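Local atomic coordinates of adenosine kinase (Sinorhizobium meliloti, PDB entry 3UBO), a protein that probably transfers a phosphate from ATP to the ribose 5'-hydroxyl of adenosine, and binds adenosine and ADP. Residues Y6-G12 and G75-G81; A67-S72 and I96-V101; L189-V195 and Q219-L224; A238-A244 and V255-A259. One frame throughout, in Å; residues are numbered along the deposited sequence.

Contact 1 of 4, residues Y6-G12 and G75-G81; sequences YDVLTIG and GRAAYFG
Leu9 lays CD1 over the centre of the Phe80 ring, 3.8 Å from CZ and 13° off the ring normal, a CH-pi contact that forms the apolar middle of this pairing. Its CG lies anti to the backbone N (chi1 170°), which swings the branch across to the next strand. Further back, CB of Ala78 sits over the face of the Tyr6 ring, 4.1 Å from CD1. The backbones between them run parallel: Val8 N donates to Arg76 O (3.0 Å), Thr10 N to Ala78 O (2.7 Å) and Phe80 N to Thr10 O, while the Thr10 hydroxyl is hydrogen-bonded to Ala63 O. At the polar edge, Arg76 grips Asp7 side-on: NH2 reaches OD1 at 2.7 Å and NE reaches OD2 at 2.9 Å, both from above a carboxylate plane turned 66° from the guanidinium. OD2 also takes Arg76 N on its anti lone pair, at 2.9 Å. With an alanine in place of Asp7, the guanidinium would probably lose its carboxylate mate and keep, of the partners described, just Ala4 O at NH1. Helix 62-73 covers the face bearing Val8, Thr10 and Ala77, and helix 146-150 the face bearing Leu9 and Phe80. Such parallel strands between helical layers are characteristic of the central sheet of the pfkB (ribokinase-like) fold; Gly12 lies about 6 Å from the bound adenosine.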
loop_
_atom_site.group_PDB
_atom_site.type_symbol
_atom_site.label_atom_id
_atom_site.label_comp_id
_atom_site.label_asym_id
_atom_site.label_seq_id
_atom_site.Cartn_x
_atom_site.Cartn_y
_atom_site.Cartn_z
ATOM N N TYR A 6 -25.157 -15.364 3.543
ATOM C CA TYR A 6 -23.714 -15.358 3.381
ATOM C C TYR A 6 -23.244 -16.789 3.208
ATOM O O TYR A 6 -23.716 -17.719 3.902
ATOM C CB TYR A 6 -22.942 -14.615 4.539
ATOM C CG TYR A 6 -23.452 -13.196 4.806
ATOM C CD1 TYR A 6 -23.179 -12.129 3.921
ATOM C CD2 TYR A 6 -24.290 -12.932 5.909
ATOM C CE1 TYR A 6 -23.711 -10.820 4.153
ATOM C CE2 TYR A 6 -24.830 -11.666 6.137
ATOM C CZ TYR A 6 -24.542 -10.602 5.271
ATOM O OH TYR A 6 -25.079 -9.345 5.559
ATOM N N ASP A 7 -22.295 -16.936 2.278
ATOM C CA ASP A 7 -21.517 -18.167 2.129
ATOM C C ASP A 7 -20.526 -18.221 3.233
ATOM O O ASP A 7 -20.482 -19.194 3.955
ATOM C CB ASP A 7 -20.868 -18.222 0.734
ATOM C CG ASP A 7 -21.897 -17.997 -0.338
ATOM O OD1 ASP A 7 -22.758 -18.907 -0.397
ATOM O OD2 ASP A 7 -21.936 -16.907 -0.997
ATOM N N VAL A 8 -19.736 -17.161 3.390
ATOM C CA VAL A 8 -18.785 -17.149 4.514
ATOM C C VAL A 8 -18.736 -15.936 5.423
ATOM O O VAL A 8 -18.664 -14.739 4.970
ATOM C CB VAL A 8 -17.331 -17.391 4.112
ATOM C CG1 VAL A 8 -16.586 -17.926 5.338
ATOM C CG2 VAL A 8 -17.240 -18.353 2.885
ATOM N N LEU A 9 -18.739 -16.285 6.708
ATOM C CA LEU A 9 -18.471 -15.336 7.776
ATOM C C LEU A 9 -17.089 -15.595 8.443
ATOM O O LEU A 9 -16.747 -16.732 8.879
ATOM C CB LEU A 9 -19.592 -15.362 8.791
ATOM C CG LEU A 9 -19.457 -14.630 10.139
ATOM C CD1 LEU A 9 -19.518 -13.102 9.959
ATOM C CD2 LEU A 9 -20.543 -15.086 11.110
ATOM N N THR A 10 -16.288 -14.534 8.501
ATOM C CA THR A 10 -15.026 -14.672 9.233
ATOM C C THR A 10 -14.936 -13.767 10.462
ATOM O O THR A 10 -15.465 -12.635 10.475
ATOM C CB THR A 10 -13.739 -14.584 8.337
ATOM O OG1 THR A 10 -13.425 -13.202 8.072
ATOM C CG2 THR A 10 -13.956 -15.339 7.022
ATOM N N ILE A 11 -14.298 -14.340 11.485
ATOM C CA ILE A 11 -14.024 -13.677 12.745
ATOM C C ILE A 11 -12.540 -13.820 13.065
ATOM O O ILE A 11 -11.976 -14.940 13.049
ATOM C CB ILE A 11 -14.894 -14.224 13.927
ATOM C CG1 ILE A 11 -16.383 -14.076 13.624
ATOM C CG2 ILE A 11 -14.587 -13.480 15.262
ATOM C CD1 ILE A 11 -17.249 -14.138 14.883
ATOM N N GLY A 12 -11.912 -12.669 13.306
ATOM C CA GLY A 12 -10.465 -12.593 13.445
ATOM C C GLY A 12 -9.986 -11.206 13.884
ATOM O O GLY A 12 -10.737 -10.226 13.834
ATOM N N GLY A 75 -18.125 -14.986 -4.183
ATOM C CA GLY A 75 -18.982 -15.288 -3.034
ATOM C C GLY A 75 -19.543 -14.117 -2.211
ATOM O O GLY A 75 -19.232 -12.936 -2.467
ATOM N N ARG A 76 -20.408 -14.451 -1.245
ATOM C CA ARG A 76 -20.949 -13.459 -0.310
ATOM C C ARG A 76 -20.395 -13.702 1.108
ATOM O O ARG A 76 -20.459 -14.825 1.671
ATOM C CB ARG A 76 -22.507 -13.457 -0.248
ATOM C CG ARG A 76 -23.285 -13.451 -1.611
ATOM C CD ARG A 76 -24.679 -14.184 -1.472
ATOM N NE ARG A 76 -24.542 -15.649 -1.242
ATOM C CZ ARG A 76 -25.445 -16.401 -0.614
ATOM N NH1 ARG A 76 -26.551 -15.823 -0.125
ATOM N NH2 ARG A 76 -25.225 -17.707 -0.441
ATOM N N ALA A 77 -19.844 -12.635 1.675
ATOM C CA ALA A 77 -19.042 -12.755 2.897
ATOM C C ALA A 77 -19.353 -11.647 3.938
ATOM O O ALA A 77 -19.872 -10.577 3.606
ATOM C CB ALA A 77 -17.525 -12.750 2.512
ATOM N N ALA A 78 -18.957 -11.910 5.172
ATOM C CA ALA A 78 -19.190 -10.977 6.288
ATOM C C ALA A 78 -18.106 -11.182 7.339
ATOM O O ALA A 78 -17.497 -12.306 7.453
ATOM C CB ALA A 78 -20.591 -11.157 6.917
ATOM N N TYR A 79 -17.851 -10.103 8.095
ATOM C CA TYR A 79 -16.652 -10.092 8.944
ATOM C C TYR A 79 -16.940 -9.389 10.242
ATOM O O TYR A 79 -17.678 -8.387 10.278
ATOM C CB TYR A 79 -15.364 -9.514 8.209
ATOM C CG TYR A 79 -14.130 -9.353 9.147
ATOM C CD1 TYR A 79 -13.368 -10.463 9.521
ATOM C CD2 TYR A 79 -13.766 -8.099 9.673
ATOM C CE1 TYR A 79 -12.319 -10.357 10.352
ATOM C CE2 TYR A 79 -12.674 -7.979 10.500
ATOM C CZ TYR A 79 -11.976 -9.122 10.841
ATOM O OH TYR A 79 -10.923 -9.034 11.704
ATOM N N PHE A 80 -16.397 -9.956 11.310
ATOM C CA PHE A 80 -16.468 -9.286 12.597
ATOM C C PHE A 80 -15.035 -9.059 13.076
ATOM O O PHE A 80 -14.255 -10.058 13.163
ATOM C CB PHE A 80 -17.160 -10.145 13.694
ATOM C CG PHE A 80 -18.564 -10.617 13.372
ATOM C CD1 PHE A 80 -19.391 -9.911 12.482
ATOM C CD2 PHE A 80 -19.077 -11.778 14.015
ATOM C CE1 PHE A 80 -20.723 -10.338 12.275
ATOM C CE2 PHE A 80 -20.361 -12.230 13.780
ATOM C CZ PHE A 80 -21.205 -11.506 12.943
ATOM N N GLY A 81 -14.681 -7.814 13.377
ATOM C CA GLY A 81 -13.344 -7.493 13.843
ATOM C C GLY A 81 -13.342 -6.371 14.862
ATOM O O GLY A 81 -14.340 -5.668 15.028
#

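Contact 2 of 4, residues A67-S72 and I96-V101; sequences AAGVAS and IRAQGV
Val101 points its CG2 branch into the flank of helix 62-73, packing tightly on the Ala67 carbonyl and the Ala71 methyl. CG2 lies 3.3 Å from Ala67 O and 3.8 Å from Ala71 CB, with Ala67 CB a little farther away at 4.2 Å. Small residues on the helix make this approach possible: Ala67, Ala68 and Ala71 offer only methyls, so the partners can come down to the level of the backbone. Ile96 reaches the same flank with CD1, 4.0 Å from Ala68 N. Gln99 lies along Ala68: its CG is anti to the carbonyl carbon and the chain bends at chi2 (-69°), so that the aliphatic part covers the Ala68 methyl, 3.2 Å from CG to CB. The amide end is held more loosely. OE1 is 3.4 Å from Ser72 OG, a weak bond at best, since Val320 O is also within reach of that one hydroxyl proton. Ala68 O, 3.1 Å from Gln99 OE1, is a second acceptor and not bonded to it. NE2 turns to Pro318 O, a bond consistent with the modelled orientation of the amide. Gly100, exposed and with positive phi, closes the end of helix 87-98 in a Schellman motif; its turn brings Val101 back toward the neighbouring helix. On that outer side the second subunit comes near, its Met52 packing on Ala98 and its Pro54 on Gln99. Helix 62-73 and Val101 pack side by side over one face of strand 77-80, both touching Ala77, and the helix also meets Val8 and Thr10 of strand 6-11.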
loop_
_atom_site.group_PDB
_atom_site.type_symbol
_atom_site.label_atom_id
_atom_site.label_comp_id
_atom_site.label_asym_id
_atom_site.label_seq_id
_atom_site.Cartn_x
_atom_site.Cartn_y
_atom_site.Cartn_z
ATOM N N ALA A 67 -11.915 -13.319 4.087
ATOM C CA ALA A 67 -13.236 -12.761 3.664
ATOM C C ALA A 67 -13.229 -11.792 2.480
ATOM O O ALA A 67 -14.168 -11.815 1.658
ATOM C CB ALA A 67 -14.024 -12.110 4.868
ATOM N N ALA A 68 -12.215 -10.899 2.413
ATOM C CA ALA A 68 -11.935 -10.159 1.158
ATOM C C ALA A 68 -11.693 -11.188 0.031
ATOM O O ALA A 68 -12.129 -10.949 -1.069
ATOM C CB ALA A 68 -10.754 -9.159 1.257
ATOM N N GLY A 69 -11.096 -12.340 0.352
ATOM C CA GLY A 69 -10.906 -13.434 -0.612
ATOM C C GLY A 69 -12.161 -13.994 -1.291
ATOM O O GLY A 69 -12.309 -13.921 -2.530
ATOM N N VAL A 70 -13.041 -14.559 -0.457
ATOM C CA VAL A 70 -14.362 -15.008 -0.852
ATOM C C VAL A 70 -15.139 -13.948 -1.658
ATOM O O VAL A 70 -15.454 -14.181 -2.823
ATOM C CB VAL A 70 -15.199 -15.500 0.350
ATOM C CG1 VAL A 70 -16.567 -15.771 -0.137
ATOM C CG2 VAL A 70 -14.574 -16.739 0.988
ATOM N N ALA A 71 -15.472 -12.805 -1.053
ATOM C CA ALA A 71 -16.014 -11.691 -1.867
ATOM C C ALA A 71 -15.341 -11.511 -3.260
ATOM O O ALA A 71 -16.017 -11.363 -4.253
ATOM C CB ALA A 71 -16.019 -10.372 -1.096
ATOM N N SER A 72 -14.015 -11.513 -3.331
ATOM C CA SER A 72 -13.305 -11.371 -4.613
ATOM C C SER A 72 -13.596 -12.540 -5.555
ATOM O O SER A 72 -13.913 -12.306 -6.707
ATOM C CB SER A 72 -11.783 -11.138 -4.421
ATOM O OG SER A 72 -11.394 -9.837 -4.861
ATOM N N ILE A 96 -12.208 -3.588 3.824
ATOM C CA ILE A 96 -13.093 -4.742 3.827
ATOM C C ILE A 96 -14.522 -4.487 3.225
ATOM O O ILE A 96 -15.083 -5.363 2.559
ATOM C CB ILE A 96 -13.241 -5.314 5.246
ATOM C CG1 ILE A 96 -13.816 -6.704 5.163
ATOM C CG2 ILE A 96 -13.978 -4.365 6.070
ATOM C CD1 ILE A 96 -12.859 -7.674 4.732
ATOM N N ARG A 97 -15.097 -3.309 3.452
ATOM C CA ARG A 97 -16.330 -2.952 2.769
ATOM C C ARG A 97 -16.244 -2.802 1.243
ATOM O O ARG A 97 -17.135 -3.252 0.488
ATOM C CB ARG A 97 -16.950 -1.727 3.369
ATOM C CG ARG A 97 -17.672 -2.067 4.691
ATOM C CD ARG A 97 -18.367 -0.845 5.258
ATOM N NE ARG A 97 -18.678 -1.036 6.642
ATOM C CZ ARG A 97 -18.991 -0.028 7.456
ATOM N NH1 ARG A 97 -19.044 1.223 7.005
ATOM N NH2 ARG A 97 -19.286 -0.265 8.712
ATOM N N ALA A 98 -15.176 -2.190 0.772
ATOM C CA ALA A 98 -15.090 -2.009 -0.639
ATOM C C ALA A 98 -14.871 -3.385 -1.328
ATOM O O ALA A 98 -15.076 -3.511 -2.552
ATOM C CB ALA A 98 -14.022 -1.007 -0.956
ATOM N N GLN A 99 -14.493 -4.429 -0.561
ATOM C CA GLN A 99 -14.526 -5.813 -1.109
ATOM C C GLN A 99 -15.970 -6.250 -1.418
ATOM O O GLN A 99 -16.168 -7.072 -2.273
ATOM C CB GLN A 99 -13.888 -6.854 -0.175
ATOM C CG GLN A 99 -12.354 -6.757 -0.038
ATOM C CD GLN A 99 -11.541 -7.154 -1.319
ATOM O OE1 GLN A 99 -11.944 -8.061 -2.046
ATOM N NE2 GLN A 99 -10.406 -6.489 -1.566
ATOM N N GLY A 100 -16.974 -5.651 -0.726
ATOM C CA GLY A 100 -18.373 -6.060 -0.773
ATOM C C GLY A 100 -18.717 -6.952 0.426
ATOM O O GLY A 100 -19.796 -7.522 0.495
ATOM N N VAL A 101 -17.791 -7.063 1.381
ATOM C CA VAL A 101 -18.066 -7.777 2.610
ATOM C C VAL A 101 -18.922 -6.927 3.542
ATOM O O VAL A 101 -18.911 -5.686 3.473
ATOM C CB VAL A 101 -16.789 -8.248 3.327
ATOM C CG1 VAL A 101 -17.123 -8.695 4.712
ATOM C CG2 VAL A 101 -16.154 -9.354 2.571
#

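Contact 3 of 4, residues L189-V195 and Q219-L224; sequences LSDSFCV and QEALAL
Val195 is the bump and the turn of helix 218-224 at Ala223 and Leu224 the hollow: CG1 enters a shallow dent whose floor is Leu224 N, 3.6 Å away, and whose walls are Ala223 CB at 4.1 Å and Leu224 CB at 3.9 Å. CG1 is anti to the backbone N (chi1 171°), which aims it at the helix, while CG2 is the farther methyl, near Glu220 CB. One turn earlier the roles reverse. Glu220 projects from its helix into the notch formed where the chain bends through Ser190, Asp191 and Ser192, and its CG comes 3.5 Å from Ser192 N and 4.0 Å from Ser192 CB. OE1 accepts from Asn217 N; OE2 lies 3.2 Å from Ser190 O, two acceptors with no bond between them. Asn217 and Glu220 have the spacing of the NXXE motif of pfkB kinases, which in relatives serves the metal and phosphate site; here Asn217 lines the ADP pocket and the Glu220 side chain is about 5 Å from the bound ADP. Replacing Glu220 by an alanine would probably leave Asn217 N without its side-chain acceptor and open a gap against the backbone of Asp191 and Ser192. Asp191 is the N-cap of helix 192-197, its OD2 taking a weak capping bond from Phe193 N. Next to Glu220, Leu189 crosses Leu224 at about a right angle, CD2 to CD2 at 4.1 Å.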
loop_
_atom_site.group_PDB
_atom_site.type_symbol
_atom_site.label_atom_id
_atom_site.label_comp_id
_atom_site.label_asym_id
_atom_site.label_seq_id
_atom_site.Cartn_x
_atom_site.Cartn_y
_atom_site.Cartn_z
ATOM N N LEU A 189 -5.403 -22.825 11.831
ATOM C CA LEU A 189 -4.514 -22.863 12.996
ATOM C C LEU A 189 -3.578 -21.643 13.131
ATOM O O LEU A 189 -2.762 -21.547 14.059
ATOM C CB LEU A 189 -3.655 -24.110 12.923
ATOM C CG LEU A 189 -4.300 -25.322 13.560
ATOM C CD1 LEU A 189 -5.769 -25.102 13.519
ATOM C CD2 LEU A 189 -3.890 -26.565 12.831
ATOM N N SER A 190 -3.629 -20.758 12.141
ATOM C CA SER A 190 -2.914 -19.487 12.199
ATOM C C SER A 190 -1.388 -19.572 12.056
ATOM O O SER A 190 -0.828 -19.108 11.035
ATOM C CB SER A 190 -3.293 -18.793 13.484
ATOM O OG SER A 190 -4.651 -18.362 13.399
ATOM N N ASP A 191 -0.720 -20.168 13.050
ATOM C CA ASP A 191 0.729 -20.071 13.149
ATOM C C ASP A 191 1.236 -21.180 14.024
ATOM O O ASP A 191 0.567 -21.634 14.939
ATOM C CB ASP A 191 1.094 -18.661 13.674
ATOM C CG ASP A 191 2.529 -18.539 14.126
ATOM O OD1 ASP A 191 3.518 -18.844 13.389
ATOM O OD2 ASP A 191 2.650 -18.120 15.288
ATOM N N SER A 192 2.424 -21.651 13.745
ATOM C CA SER A 192 2.847 -22.803 14.493
ATOM C C SER A 192 3.205 -22.486 15.932
ATOM O O SER A 192 3.493 -23.391 16.685
ATOM C CB SER A 192 3.974 -23.555 13.796
ATOM O OG SER A 192 5.213 -22.973 14.110
ATOM N N PHE A 193 3.198 -21.234 16.362
ATOM C CA PHE A 193 3.471 -21.003 17.790
ATOM C C PHE A 193 2.195 -20.836 18.535
ATOM O O PHE A 193 2.127 -21.165 19.693
ATOM C CB PHE A 193 4.404 -19.811 18.054
ATOM C CG PHE A 193 5.837 -20.091 17.670
ATOM C CD1 PHE A 193 6.747 -20.546 18.619
ATOM C CD2 PHE A 193 6.269 -19.930 16.325
ATOM C CE1 PHE A 193 8.095 -20.854 18.243
ATOM C CE2 PHE A 193 7.617 -20.232 15.937
ATOM C CZ PHE A 193 8.530 -20.694 16.912
ATOM N N CYS A 194 1.199 -20.268 17.858
ATOM C CA CYS A 194 -0.176 -20.219 18.322
ATOM C C CYS A 194 -0.484 -21.647 18.663
ATOM O O CYS A 194 -0.830 -21.952 19.804
ATOM C CB CYS A 194 -1.075 -19.756 17.195
ATOM S SG CYS A 194 -2.578 -18.925 17.700
ATOM N N VAL A 195 -0.285 -22.545 17.699
ATOM C CA VAL A 195 -0.445 -23.981 17.968
ATOM C C VAL A 195 0.196 -24.500 19.296
ATOM O O VAL A 195 -0.524 -25.055 20.114
ATOM C CB VAL A 195 -0.186 -24.884 16.708
ATOM C CG1 VAL A 195 -0.154 -26.359 17.064
ATOM C CG2 VAL A 195 -1.257 -24.607 15.626
ATOM N N GLN A 219 3.698 -27.323 8.980
ATOM C CA GLN A 219 4.311 -27.185 10.314
ATOM C C GLN A 219 3.264 -27.165 11.442
ATOM O O GLN A 219 3.418 -27.830 12.471
ATOM C CB GLN A 219 5.240 -25.957 10.385
ATOM C CG GLN A 219 6.610 -26.198 9.741
ATOM C CD GLN A 219 7.168 -27.625 9.991
ATOM O OE1 GLN A 219 7.055 -28.189 11.101
ATOM N NE2 GLN A 219 7.765 -28.203 8.960
ATOM N N GLU A 220 2.210 -26.390 11.216
ATOM C CA GLU A 220 1.096 -26.265 12.159
ATOM C C GLU A 220 0.449 -27.620 12.481
ATOM O O GLU A 220 0.229 -27.974 13.656
ATOM C CB GLU A 220 0.063 -25.288 11.623
ATOM C CG GLU A 220 0.498 -23.847 11.772
ATOM C CD GLU A 220 -0.017 -22.905 10.650
ATOM O OE1 GLU A 220 -1.052 -23.196 9.968
ATOM O OE2 GLU A 220 0.651 -21.853 10.446
ATOM N N ALA A 221 0.165 -28.387 11.435
ATOM C CA ALA A 221 -0.290 -29.757 11.630
ATOM C C ALA A 221 0.714 -30.697 12.327
ATOM O O ALA A 221 0.324 -31.433 13.229
ATOM C CB ALA A 221 -0.782 -30.338 10.346
ATOM N N LEU A 222 1.989 -30.668 11.949
ATOM C CA LEU A 222 2.982 -31.503 12.642
ATOM C C LEU A 222 3.046 -31.217 14.139
ATOM O O LEU A 222 3.515 -32.057 14.901
ATOM C CB LEU A 222 4.383 -31.301 12.065
ATOM C CG LEU A 222 4.568 -31.804 10.628
ATOM C CD1 LEU A 222 5.988 -31.569 10.082
ATOM C CD2 LEU A 222 4.186 -33.257 10.538
ATOM N N ALA A 223 2.582 -30.033 14.540
ATOM C CA ALA A 223 2.918 -29.467 15.832
ATOM C C ALA A 223 1.729 -29.547 16.721
ATOM O O ALA A 223 1.828 -29.401 17.933
ATOM C CB ALA A 223 3.306 -28.012 15.674
ATOM N N LEU A 224 0.581 -29.715 16.087
ATOM C CA LEU A 224 -0.671 -29.894 16.778
ATOM C C LEU A 224 -0.725 -31.280 17.411
ATOM O O LEU A 224 -1.370 -31.454 18.425
ATOM C CB LEU A 224 -1.816 -29.686 15.806
ATOM C CG LEU A 224 -3.246 -30.038 16.176
ATOM C CD1 LEU A 224 -3.794 -29.069 17.246
ATOM C CD2 LEU A 224 -4.122 -30.062 14.925
#

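Contact 4 of 4, residues A238-A244 and V255-A259; sequences ARDCKLA and VVRGA
Arg257 and the carbonyl of Lys242 face each other along one margin of this contact, and the arginine chain can be followed outward from there. Its CB stays 4.3 Å from Lys242 O. CG, anti to the backbone N (chi1 -163°), comes closer, 3.7 Å from the same oxygen. CD passes that oxygen and brushes Leu243 CD1 at 4.1 Å. The chain bends at both chi2 and chi3, and toward its tip NE has a long, weak ion pair with Glu260. Leu243 CD1 also meets Val255 CG1, at 3.7 Å. Alongside, Ala244 and Val256 form a single antiparallel hydrogen-bonded pair: Ala244 N donates to Val256 O at 3.2 Å in the carbonyl plane, whereas Val256 N approaches Ala244 O at 3.0 Å, 43° out of the plane of the Ala244 carbonyl. On helix 230-240, Ala238 CB meets Gly258 O at 3.4 Å and Val256 CG1 at 3.5 Å. Leu243 is backbone-bonded to Val214 and Val255 to Val262, so the pair ties the margin of the parallel sheet to the hairpin 253-264. Two backbone bonds and a run of methyl contacts do the joining, which implies cohesion that depends little on charge, with the arginine contributing its aliphatic part rather than its guanidinium.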
loop_
_atom_site.group_PDB
_atom_site.type_symbol
_atom_site.label_atom_id
_atom_site.label_comp_id
_atom_site.label_asym_id
_atom_site.label_seq_id
_atom_site.Cartn_x
_atom_site.Cartn_y
_atom_site.Cartn_z
ATOM N N ALA A 238 -7.807 -36.206 10.825
ATOM C CA ALA A 238 -9.026 -36.842 10.289
ATOM C C ALA A 238 -10.021 -37.304 11.355
ATOM O O ALA A 238 -11.210 -37.197 11.132
ATOM C CB ALA A 238 -8.673 -38.003 9.415
ATOM N N ARG A 239 -9.504 -37.824 12.479
ATOM C CA ARG A 239 -10.269 -38.261 13.648
ATOM C C ARG A 239 -10.977 -37.132 14.396
ATOM O O ARG A 239 -12.010 -37.383 15.096
ATOM C CB ARG A 239 -9.370 -38.950 14.695
ATOM C CG ARG A 239 -8.506 -40.071 14.202
ATOM C CD ARG A 239 -7.996 -40.949 15.356
ATOM N NE ARG A 239 -7.148 -42.034 14.836
ATOM C CZ ARG A 239 -6.284 -42.758 15.559
ATOM N NH1 ARG A 239 -6.138 -42.534 16.871
ATOM N NH2 ARG A 239 -5.559 -43.712 14.961
ATOM N N ASP A 240 -10.416 -35.914 14.322
ATOM C CA ASP A 240 -10.861 -34.876 15.264
ATOM C C ASP A 240 -11.795 -33.812 14.658
ATOM O O ASP A 240 -12.469 -33.044 15.406
ATOM C CB ASP A 240 -9.664 -34.273 15.997
ATOM C CG ASP A 240 -8.815 -35.330 16.688
ATOM O OD1 ASP A 240 -9.230 -36.512 16.700
ATOM O OD2 ASP A 240 -7.730 -34.988 17.225
ATOM N N CYS A 241 -11.840 -33.793 13.313
ATOM C CA CYS A 241 -12.797 -32.964 12.553
ATOM C C CYS A 241 -13.448 -33.693 11.354
ATOM O O CYS A 241 -12.967 -34.735 10.902
ATOM C CB CYS A 241 -12.138 -31.649 12.109
ATOM S SG CYS A 241 -10.644 -31.916 11.122
ATOM N N LYS A 242 -14.531 -33.129 10.825
ATOM C CA LYS A 242 -15.223 -33.713 9.670
ATOM C C LYS A 242 -14.311 -33.667 8.460
ATOM O O LYS A 242 -14.104 -34.672 7.749
ATOM C CB LYS A 242 -16.543 -32.976 9.380
ATOM C CG LYS A 242 -17.550 -33.177 10.521
ATOM C CD LYS A 242 -18.911 -32.456 10.359
ATOM C CE LYS A 242 -19.567 -32.243 11.756
ATOM N NZ LYS A 242 -20.951 -31.647 11.615
ATOM N N LEU A 243 -13.749 -32.465 8.278
ATOM C CA LEU A 243 -13.024 -32.015 7.094
ATOM C C LEU A 243 -11.793 -31.186 7.540
ATOM O O LEU A 243 -11.862 -30.378 8.491
ATOM C CB LEU A 243 -13.976 -31.168 6.225
ATOM C CG LEU A 243 -13.445 -30.786 4.849
ATOM C CD1 LEU A 243 -12.744 -32.008 4.274
ATOM C CD2 LEU A 243 -14.550 -30.231 3.920
ATOM N N ALA A 244 -10.674 -31.388 6.854
ATOM C CA ALA A 244 -9.429 -30.698 7.182
ATOM C C ALA A 244 -8.425 -30.517 5.970
ATOM O O ALA A 244 -7.741 -31.451 5.542
ATOM C CB ALA A 244 -8.767 -31.401 8.340
ATOM N N VAL A 255 -6.128 -32.205 1.188
ATOM C CA VAL A 255 -7.334 -32.284 2.007
ATOM C C VAL A 255 -7.601 -33.695 2.579
ATOM O O VAL A 255 -7.300 -34.674 1.991
ATOM C CB VAL A 255 -8.532 -31.729 1.238
ATOM C CG1 VAL A 255 -9.810 -31.696 2.116
ATOM C CG2 VAL A 255 -8.218 -30.333 0.763
ATOM N N VAL A 256 -8.161 -33.782 3.768
ATOM C CA VAL A 256 -8.304 -35.061 4.469
ATOM C C VAL A 256 -9.751 -35.237 5.029
ATOM O O VAL A 256 -10.306 -34.299 5.627
ATOM C CB VAL A 256 -7.204 -35.188 5.566
ATOM C CG1 VAL A 256 -7.679 -35.985 6.717
ATOM C CG2 VAL A 256 -5.926 -35.776 4.968
ATOM N N ARG A 257 -10.351 -36.418 4.744
ATOM C CA ARG A 257 -11.725 -36.852 5.146
ATOM C C ARG A 257 -11.726 -38.369 5.368
ATOM O O ARG A 257 -11.785 -39.155 4.390
ATOM C CB ARG A 257 -12.752 -36.495 4.080
ATOM C CG ARG A 257 -14.117 -36.530 4.603
ATOM C CD ARG A 257 -14.968 -35.480 3.945
ATOM N NE ARG A 257 -15.174 -35.754 2.518
ATOM C CZ ARG A 257 -16.009 -35.051 1.732
ATOM N NH1 ARG A 257 -16.712 -34.012 2.234
ATOM N NH2 ARG A 257 -16.137 -35.387 0.443
ATOM N N GLY A 258 -11.627 -38.761 6.642
ATOM C CA GLY A 258 -11.294 -40.124 7.032
ATOM C C GLY A 258 -9.993 -40.681 6.450
ATOM O O GLY A 258 -8.892 -40.388 6.954
ATOM N N ALA A 259 -10.126 -41.496 5.392
ATOM C CA ALA A 259 -8.987 -42.173 4.725
ATOM C C ALA A 259 -8.883 -41.692 3.279
ATOM O O ALA A 259 -7.995 -42.114 2.502
ATOM C CB ALA A 259 -9.142 -43.711 4.779
#

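How the contacts relate
Contacts 1 and 2 form one continuous block, their centres about 9 Å apart: strand 77-80 pairs with strand 6-11, and the residues of contact 2 pack on that sheet, Val101 against Ala78. Helix 62-73, strand 77-80 and helix 87-98 are consecutive in the chain, so the segments of these two contacts alternate, whereas contacts 3 and 4 follow in series. The centre of contact 3 lies about 23 Å from that of contact 1, across the chain's centre; that of contact 4 is about 17 Å from contact 3 and about 23 Å from contact 1. Adenosine lies near contact 1, both ligands near contact 3, and contact 4 joins the region beside the parallel sheet to the 253-264 hairpin.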